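DNR protein (Pseudomonas aeruginosa, PDB 2Z69) regulates transcription in dissimilatory nitrate respiration, with this sensor domain probably responding to nitric oxide and the whole protein probably binding DNA. Local coordinates at residues A53-I66 with L78-M92. Residues are numbered along the deposited sequence; the frame is centred on the assembly and turned at random.
Sequences AHAFYYLISGCVKI and LEVTNERNTFAEAMM
The F87 ring lies between two sheets of the beta barrel, and residues of both close on it. Y57 CB lies over one face, 3.5 Å from F87 CZ. V64 CG1 sits over the opposite face, 3.8 Å from F87 CZ. I66 CD1 comes obliquely, 3.6 Å from F87 CD2. F87 CG stands between its own backbone N and carbonyl carbon (chi1 61°), which swings the ring in toward Y57 and V64. The Y57 and F87 rings are nearly parallel but slid apart, so they barely overlap.

This is the cupin-like barrel of the cyclic nucleotide-binding family. Both segments pass from one sheet to the other. Strand 55-59 pairs antiparallel with 86-87, and 63-66 with 78-82. Y57 and F87 exchange two backbone hydrogen bonds, as do V64 and T81. L78 and E79 both face I66 in a classic beta bulge; L78 N donates to I66 O at 2.6 Å. At the corner, the anti lone pair of E83 OE1 takes the N-H of G62 at 3.1 Å. A water links G62 O to E83 N.

Y58 OH reaches the backbone of R84, 3.4 Å from R84 CA. At the other end, M92 CE touches F56 CD1 at 3.3 Å, and M92 SD stands obliquely to the ring, a Met-aromatic contact. E79 runs alongside I66, and E79 OE2 accepts a hydrogen bond from the backbone N of L151 of the second subunit.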
ATOM      1  N   ALA B  53       6.285  -1.931 -18.374  1.00 20.80           N
ATOM      2  CA  ALA B  53       6.829  -1.073 -17.312  1.00 20.87           C
ATOM      3  C   ALA B  53       7.643  -1.921 -16.369  1.00 20.82           C
ATOM      4  O   ALA B  53       7.073  -2.586 -15.506  1.00 23.15           O
ATOM      5  CB  ALA B  53       5.717  -0.373 -16.554  1.00 19.90           C
ATOM      6  N   HIS B  54       8.958  -1.922 -16.540  1.00 20.31           N
ATOM      7  CA  HIS B  54       9.858  -2.702 -15.668  1.00 21.27           C
ATOM      8  C   HIS B  54      10.784  -1.844 -14.792  1.00 19.50           C
ATOM      9  O   HIS B  54      11.515  -2.380 -13.986  1.00 19.96           O
ATOM     10  CB  HIS B  54      10.747  -3.649 -16.505  1.00 21.65           C
ATOM     11  CG  HIS B  54       9.987  -4.682 -17.268  1.00 25.71           C
ATOM     12  ND1 HIS B  54       8.987  -5.434 -16.702  1.00 28.70           N
ATOM     13  CD2 HIS B  54      10.106  -5.112 -18.547  1.00 31.54           C
ATOM     14  CE1 HIS B  54       8.507  -6.276 -17.601  1.00 31.88           C
ATOM     15  NE2 HIS B  54       9.173  -6.103 -18.727  1.00 33.14           N
ATOM     16  N   ALA B  55      10.765  -0.527 -14.944  1.00 17.73           N
ATOM     17  CA  ALA B  55      11.745   0.302 -14.249  1.00 18.05           C
ATOM     18  C   ALA B  55      11.161   1.634 -13.820  1.00 18.27           C
ATOM     19  O   ALA B  55      10.209   2.104 -14.429  1.00 19.61           O
ATOM     20  CB  ALA B  55      12.938   0.534 -15.140  1.00 17.33           C
ATOM     21  N   PHE B  56      11.697   2.219 -12.752  1.00 17.89           N
ATOM     22  CA  PHE B  56      11.443   3.629 -12.459  1.00 17.98           C
ATOM     23  C   PHE B  56      12.772   4.395 -12.535  1.00 19.45           C
ATOM     24  O   PHE B  56      13.825   3.771 -12.681  1.00 19.39           O
ATOM     25  CB  PHE B  56      10.775   3.810 -11.099  1.00 15.07           C
ATOM     26  CG  PHE B  56      11.637   3.440  -9.945  1.00 15.63           C
ATOM     27  CD1 PHE B  56      11.861   2.091  -9.621  1.00 15.38           C
ATOM     28  CD2 PHE B  56      12.191   4.429  -9.130  1.00 18.49           C
ATOM     29  CE1 PHE B  56      12.650   1.738  -8.536  1.00 16.72           C
ATOM     30  CE2 PHE B  56      12.997   4.088  -8.039  1.00 16.73           C
ATOM     31  CZ  PHE B  56      13.213   2.745  -7.730  1.00 18.32           C
ATOM     32  N   TYR B  57      12.693   5.724 -12.428  1.00 18.53           N
ATOM     33  CA  TYR B  57      13.782   6.618 -12.782  1.00 18.51           C
ATOM     34  C   TYR B  57      14.096   7.627 -11.670  1.00 21.05           C
ATOM     35  O   TYR B  57      13.210   8.118 -10.987  1.00 19.36           O
ATOM     36  CB  TYR B  57      13.450   7.358 -14.070  1.00 19.42           C
ATOM     37  CG  TYR B  57      13.384   6.404 -15.229  1.00 21.50           C
ATOM     38  CD1 TYR B  57      12.245   5.624 -15.462  1.00 18.27           C
ATOM     39  CD2 TYR B  57      14.500   6.219 -16.042  1.00 20.60           C
ATOM     40  CE1 TYR B  57      12.227   4.684 -16.522  1.00 17.49           C
ATOM     41  CE2 TYR B  57      14.495   5.290 -17.057  1.00 20.25           C
ATOM     42  CZ  TYR B  57      13.357   4.554 -17.311  1.00 20.35           C
ATOM     43  OH  TYR B  57      13.403   3.644 -18.369  1.00 25.94           O
ATOM     44  N   TYR B  58      15.386   7.882 -11.473  1.00 20.61           N
ATOM     45  CA  TYR B  58      15.811   9.056 -10.733  1.00 21.22           C
ATOM     46  C   TYR B  58      16.404  10.048 -11.734  1.00 22.38           C
ATOM     47  O   TYR B  58      17.270   9.684 -12.548  1.00 24.45           O
ATOM     48  CB  TYR B  58      16.838   8.656  -9.701  1.00 21.74           C
ATOM     49  CG  TYR B  58      17.408   9.798  -8.913  1.00 19.21           C
ATOM     50  CD1 TYR B  58      18.605  10.383  -9.311  1.00 20.27           C
ATOM     51  CD2 TYR B  58      16.756  10.293  -7.792  1.00 20.00           C
ATOM     52  CE1 TYR B  58      19.167  11.421  -8.623  1.00 24.90           C
ATOM     53  CE2 TYR B  58      17.326  11.358  -7.052  1.00 25.40           C
ATOM     54  CZ  TYR B  58      18.534  11.903  -7.499  1.00 22.31           C
ATOM     55  OH  TYR B  58      19.129  12.933  -6.873  1.00 21.35           O
ATOM     56  N   LEU B  59      15.940  11.291 -11.681  1.00 21.27           N
ATOM     57  CA  LEU B  59      16.412  12.326 -12.612  1.00 21.52           C
ATOM     58  C   LEU B  59      17.634  13.041 -12.017  1.00 20.30           C
ATOM     59  O   LEU B  59      17.525  13.866 -11.100  1.00 18.93           O
ATOM     60  CB  LEU B  59      15.256  13.321 -12.929  1.00 21.77           C
ATOM     61  CG  LEU B  59      15.408  14.389 -14.006  1.00 19.57           C
ATOM     62  CD1 LEU B  59      15.899  13.818 -15.314  1.00 23.41           C
ATOM     63  CD2 LEU B  59      14.081  15.139 -14.188  1.00 19.60           C
ATOM     64  N   ILE B  60      18.814  12.714 -12.541  1.00 19.70           N
ATOM     65  CA  ILE B  60      20.043  13.315 -12.022  1.00 18.49           C
ATOM     66  C   ILE B  60      20.045  14.792 -12.429  1.00 19.02           C
ATOM     67  O   ILE B  60      20.154  15.662 -11.587  1.00 18.82           O
ATOM     68  CB  ILE B  60      21.320  12.597 -12.526  1.00 17.86           C
ATOM     69  CG1 ILE B  60      21.302  11.104 -12.139  1.00 17.49           C
ATOM     70  CG2 ILE B  60      22.589  13.310 -12.025  1.00 18.19           C
ATOM     71  CD1 ILE B  60      21.975  10.231 -13.213  1.00 16.89           C
ATOM     72  N   SER B  61      19.854  15.060 -13.725  1.00 21.20           N
ATOM     73  CA  SER B  61      19.947  16.435 -14.225  1.00 21.03           C
ATOM     74  C   SER B  61      18.929  16.548 -15.323  1.00 21.38           C
ATOM     75  O   SER B  61      18.654  15.563 -16.032  1.00 20.55           O
ATOM     76  CB  SER B  61      21.356  16.725 -14.772  1.00 23.06           C
ATOM     77  OG  SER B  61      21.632  15.925 -15.927  1.00 20.09           O
ATOM     78  N   GLY B  62      18.358  17.736 -15.478  1.00 20.87           N
ATOM     79  CA  GLY B  62      17.415  17.955 -16.566  1.00 21.56           C
ATOM     80  C   GLY B  62      15.994  18.061 -16.060  1.00 21.19           C
ATOM     81  O   GLY B  62      15.782  18.466 -14.912  1.00 18.93           O
ATOM     82  N   CYS B  63      15.033  17.660 -16.910  1.00 21.65           N
ATOM     83  CA  CYS B  63      13.599  17.913 -16.675  1.00 20.24           C
ATOM     84  C   CYS B  63      12.740  17.051 -17.609  1.00 21.00           C
ATOM     85  O   CYS B  63      12.967  17.006 -18.808  1.00 19.02           O
ATOM     86  CB  CYS B  63      13.294  19.402 -16.852  1.00 20.09           C
ATOM     87  SG  CYS B  63      11.554  19.915 -16.595  1.00 21.57           S
ATOM     88  N   VAL B  64      11.759  16.346 -17.046  1.00 20.54           N
ATOM     89  CA  VAL B  64      10.981  15.320 -17.812  1.00 19.70           C
ATOM     90  C   VAL B  64       9.489  15.647 -17.658  1.00 19.54           C
ATOM     91  O   VAL B  64       9.052  15.984 -16.558  1.00 18.96           O
ATOM     92  CB  VAL B  64      11.291  13.920 -17.265  1.00 20.24           C
ATOM     93  CG1 VAL B  64      10.178  12.918 -17.567  1.00 22.41           C
ATOM     94  CG2 VAL B  64      12.669  13.429 -17.811  1.00 20.38           C
ATOM     95  N   LYS B  65       8.727  15.643 -18.753  1.00 16.80           N
ATOM     96  CA  LYS B  65       7.285  15.808 -18.644  1.00 17.30           C
ATOM     97  C   LYS B  65       6.570  14.468 -18.857  1.00 18.47           C
ATOM     98  O   LYS B  65       7.019  13.606 -19.657  1.00 17.98           O
ATOM     99  CB  LYS B  65       6.749  16.879 -19.605  1.00 18.22           C
ATOM    100  CG  LYS B  65       6.798  16.508 -21.095  1.00 17.18           C
ATOM    101  CD  LYS B  65       5.890  17.426 -21.908  1.00 20.18           C
ATOM    102  CE  LYS B  65       6.071  17.127 -23.403  1.00 26.45           C
ATOM    103  NZ  LYS B  65       5.224  17.965 -24.351  1.00 22.89           N
ATOM    104  N   ILE B  66       5.457  14.278 -18.153  1.00 18.01           N
ATOM    105  CA  ILE B  66       4.737  12.997 -18.219  1.00 18.11           C
ATOM    106  C   ILE B  66       3.274  13.241 -18.619  1.00 16.46           C
ATOM    107  O   ILE B  66       2.592  14.014 -17.983  1.00 17.32           O
ATOM    108  CB  ILE B  66       4.859  12.213 -16.840  1.00 20.09           C
ATOM    109  CG1 ILE B  66       6.354  12.028 -16.486  1.00 21.85           C
ATOM    110  CG2 ILE B  66       4.072  10.886 -16.875  1.00 17.71           C
ATOM    111  CD1 ILE B  66       6.609  11.131 -15.366  1.00 28.93           C
ATOM    112  N   LEU B  78       0.352  14.769 -16.803  1.00 21.36           N
ATOM    113  CA  LEU B  78       0.299  14.210 -15.433  1.00 21.55           C
ATOM    114  C   LEU B  78       1.199  15.007 -14.479  1.00 21.20           C
ATOM    115  O   LEU B  78       0.758  15.429 -13.398  1.00 18.56           O
ATOM    116  CB  LEU B  78       0.706  12.718 -15.418  1.00 21.90           C
ATOM    117  CG  LEU B  78      -0.311  11.690 -15.948  1.00 25.36           C
ATOM    118  CD1 LEU B  78      -0.411  11.745 -17.455  1.00 28.91           C
ATOM    119  CD2 LEU B  78       0.060  10.304 -15.541  1.00 20.65           C
ATOM    120  N   GLU B  79       2.456  15.222 -14.895  1.00 19.24           N
ATOM    121  CA  GLU B  79       3.411  15.933 -14.060  1.00 20.28           C
ATOM    122  C   GLU B  79       4.610  16.412 -14.866  1.00 19.29           C
ATOM    123  O   GLU B  79       4.891  15.910 -15.953  1.00 18.91           O
ATOM    124  CB  GLU B  79       3.870  15.031 -12.910  1.00 21.52           C
ATOM    125  CG  GLU B  79       4.205  13.615 -13.382  1.00 18.92           C
ATOM    126  CD  GLU B  79       4.319  12.579 -12.242  1.00 27.60           C
ATOM    127  OE1 GLU B  79       4.929  12.897 -11.180  1.00 43.68           O
ATOM    128  OE2 GLU B  79       3.815  11.437 -12.419  1.00 29.13           O
ATOM    129  N   VAL B  80       5.304  17.403 -14.324  1.00 18.54           N
ATOM    130  CA  VAL B  80       6.603  17.810 -14.814  1.00 20.28           C
ATOM    131  C   VAL B  80       7.582  17.518 -13.673  1.00 22.07           C
ATOM    132  O   VAL B  80       7.393  18.009 -12.554  1.00 20.36           O
ATOM    133  CB  VAL B  80       6.624  19.298 -15.201  1.00 20.00           C
ATOM    134  CG1 VAL B  80       8.044  19.721 -15.616  1.00 21.86           C
ATOM    135  CG2 VAL B  80       5.586  19.566 -16.339  1.00 16.54           C
ATOM    136  N   THR B  81       8.584  16.674 -13.937  1.00 21.87           N
ATOM    137  CA  THR B  81       9.548  16.280 -12.900  1.00 23.16           C
ATOM    138  C   THR B  81      10.841  17.102 -12.975  1.00 22.65           C
ATOM    139  O   THR B  81      11.453  17.216 -14.034  1.00 22.27           O
ATOM    140  CB  THR B  81       9.886  14.788 -13.007  1.00 24.32           C
ATOM    141  OG1 THR B  81       8.665  14.012 -13.037  1.00 29.73           O
ATOM    142  CG2 THR B  81      10.760  14.343 -11.833  1.00 23.83           C
ATOM    143  N   ASN B  82      11.253  17.652 -11.842  1.00 23.20           N
ATOM    144  CA  ASN B  82      12.500  18.429 -11.724  1.00 23.61           C
ATOM    145  C   ASN B  82      13.665  17.539 -11.308  1.00 23.46           C
ATOM    146  O   ASN B  82      13.445  16.440 -10.756  1.00 23.36           O
ATOM    147  CB  ASN B  82      12.305  19.565 -10.702  1.00 24.14           C
ATOM    148  CG  ASN B  82      11.179  20.522 -11.110  1.00 27.94           C
ATOM    149  OD1 ASN B  82      11.159  21.038 -12.226  1.00 27.40           O
ATOM    150  ND2 ASN B  82      10.226  20.727 -10.214  1.00 30.45           N
ATOM    151  N   GLU B  83      14.896  17.996 -11.551  1.00 22.38           N
ATOM    152  CA  GLU B  83      16.063  17.190 -11.173  1.00 22.88           C
ATOM    153  C   GLU B  83      16.051  16.783  -9.698  1.00 21.80           C
ATOM    154  O   GLU B  83      15.377  17.420  -8.870  1.00 20.38           O
ATOM    155  CB  GLU B  83      17.414  17.832 -11.602  1.00 23.26           C
ATOM    156  CG  GLU B  83      17.792  19.171 -11.034  1.00 22.41           C
ATOM    157  CD  GLU B  83      18.979  19.791 -11.815  1.00 25.43           C
ATOM    158  OE1 GLU B  83      19.120  19.525 -13.050  1.00 32.90           O
ATOM    159  OE2 GLU B  83      19.758  20.550 -11.210  1.00 26.05           O
ATOM    160  N   ARG B  84      16.771  15.702  -9.394  1.00 21.17           N
ATOM    161  CA  ARG B  84      16.856  15.121  -8.038  1.00 20.84           C
ATOM    162  C   ARG B  84      15.482  14.624  -7.511  1.00 20.55           C
ATOM    163  O   ARG B  84      15.215  14.642  -6.306  1.00 19.63           O
ATOM    164  CB  ARG B  84      17.546  16.079  -7.068  1.00 20.29           C
ATOM    165  CG  ARG B  84      18.967  16.490  -7.492  1.00 21.17           C
ATOM    166  CD  ARG B  84      19.716  17.285  -6.368  1.00 25.19           C
ATOM    167  NE  ARG B  84      19.133  18.610  -6.118  1.00 36.06           N
ATOM    168  CZ  ARG B  84      19.265  19.670  -6.922  1.00 41.54           C
ATOM    169  NH1 ARG B  84      19.970  19.601  -8.051  1.00 45.45           N
ATOM    170  NH2 ARG B  84      18.678  20.812  -6.601  1.00 40.46           N
ATOM    171  N   ASN B  85      14.622  14.194  -8.441  1.00 19.52           N
ATOM    172  CA  ASN B  85      13.332  13.603  -8.110  1.00 19.34           C
ATOM    173  C   ASN B  85      13.144  12.347  -8.890  1.00 18.52           C
ATOM    174  O   ASN B  85      13.839  12.152  -9.863  1.00 18.33           O
ATOM    175  CB  ASN B  85      12.210  14.541  -8.479  1.00 19.75           C
ATOM    176  CG  ASN B  85      12.044  15.612  -7.482  1.00 20.66           C
ATOM    177  OD1 ASN B  85      11.484  15.386  -6.426  1.00 19.70           O
ATOM    178  ND2 ASN B  85      12.544  16.793  -7.792  1.00 29.19           N
ATOM    179  N   THR B  86      12.235  11.489  -8.423  1.00 18.19           N
ATOM    180  CA  THR B  86      11.980  10.183  -9.050  1.00 16.92           C
ATOM    181  C   THR B  86      10.670  10.277  -9.766  1.00 16.46           C
ATOM    182  O   THR B  86       9.899  11.168  -9.500  1.00 15.19           O
ATOM    183  CB  THR B  86      11.893   9.000  -8.033  1.00 16.60           C
ATOM    184  OG1 THR B  86      10.973   9.331  -6.970  1.00 17.18           O
ATOM    185  CG2 THR B  86      13.285   8.691  -7.445  1.00 16.25           C
ATOM    186  N   PHE B  87      10.440   9.355 -10.693  1.00 17.35           N
ATOM    187  CA  PHE B  87       9.162   9.226 -11.336  1.00 17.07           C
ATOM    188  C   PHE B  87       8.932   7.790 -11.783  1.00 16.60           C
ATOM    189  O   PHE B  87       9.878   7.019 -11.932  1.00 15.95           O
ATOM    190  CB  PHE B  87       9.000  10.252 -12.496  1.00 18.93           C
ATOM    191  CG  PHE B  87      10.022  10.119 -13.619  1.00 17.46           C
ATOM    192  CD1 PHE B  87      11.220  10.851 -13.590  1.00 20.99           C
ATOM    193  CD2 PHE B  87       9.729   9.358 -14.736  1.00 15.92           C
ATOM    194  CE1 PHE B  87      12.113  10.782 -14.648  1.00 18.20           C
ATOM    195  CE2 PHE B  87      10.602   9.272 -15.794  1.00 15.57           C
ATOM    196  CZ  PHE B  87      11.794   9.971 -15.762  1.00 15.94           C
ATOM    197  N   ALA B  88       7.663   7.433 -11.962  1.00 17.46           N
ATOM    198  CA  ALA B  88       7.267   6.084 -12.381  1.00 18.17           C
ATOM    199  C   ALA B  88       7.346   4.986 -11.298  1.00 18.87           C
ATOM    200  O   ALA B  88       7.092   3.817 -11.593  1.00 19.54           O
ATOM    201  CB  ALA B  88       8.038   5.660 -13.688  1.00 19.39           C
ATOM    202  N   GLU B  89       7.651   5.349 -10.052  1.00 18.90           N
ATOM    203  CA  GLU B  89       7.773   4.342  -8.984  1.00 20.01           C
ATOM    204  C   GLU B  89       6.409   3.734  -8.625  1.00 20.05           C
ATOM    205  O   GLU B  89       6.329   2.596  -8.172  1.00 19.84           O
ATOM    206  CB  GLU B  89       8.419   4.933  -7.733  1.00 20.08           C
ATOM    207  CG  GLU B  89       7.627   6.068  -7.089  1.00 21.05           C
ATOM    208  CD  GLU B  89       8.110   7.456  -7.514  1.00 27.83           C
ATOM    209  OE1 GLU B  89       8.617   7.598  -8.637  1.00 31.54           O
ATOM    210  OE2 GLU B  89       7.978   8.406  -6.725  1.00 27.45           O
ATOM    211  N   ALA B  90       5.344   4.491  -8.875  1.00 19.48           N
ATOM    212  CA  ALA B  90       3.992   4.007  -8.673  1.00 20.24           C
ATOM    213  C   ALA B  90       3.670   2.774  -9.511  1.00 19.09           C
ATOM    214  O   ALA B  90       2.709   2.077  -9.219  1.00 17.67           O
ATOM    215  CB  ALA B  90       2.967   5.115  -8.942  1.00 20.23           C
ATOM    216  N   MET B  91       4.476   2.511 -10.540  1.00 19.31           N
ATOM    217  CA  MET B  91       4.127   1.481 -11.531  1.00 20.15           C
ATOM    218  C   MET B  91       4.262   0.093 -10.923  1.00 21.08           C
ATOM    219  O   MET B  91       3.552  -0.839 -11.312  1.00 20.35           O
ATOM    220  CB  MET B  91       4.969   1.609 -12.821  1.00 19.99           C
ATOM    221  CG  MET B  91       4.562   2.774 -13.793  1.00 19.89           C
ATOM    222  SD  MET B  91       2.862   2.777 -14.441  1.00 24.07           S
ATOM    223  CE  MET B  91       2.705   1.127 -15.107  1.00 24.69           C
ATOM    224  N   MET B  92       5.168  -0.023  -9.956  1.00 22.43           N
ATOM    225  CA  MET B  92       5.411  -1.260  -9.206  1.00 25.07           C
ATOM    226  C   MET B  92       4.215  -1.757  -8.398  1.00 22.73           C
ATOM    227  O   MET B  92       4.135  -2.936  -8.051  1.00 22.03           O
ATOM    228  CB  MET B  92       6.511  -1.005  -8.194  1.00 24.99           C
ATOM    229  CG  MET B  92       7.873  -1.374  -8.620  1.00 28.66           C
ATOM    230  SD  MET B  92       9.080  -0.760  -7.432  1.00 32.73           S
ATOM    231  CE  MET B  92       9.209   0.949  -7.952  1.00 25.53           C
TER
HETATM  232  O   HOH W   1      15.322  20.378 -12.947  1.00 31.14           O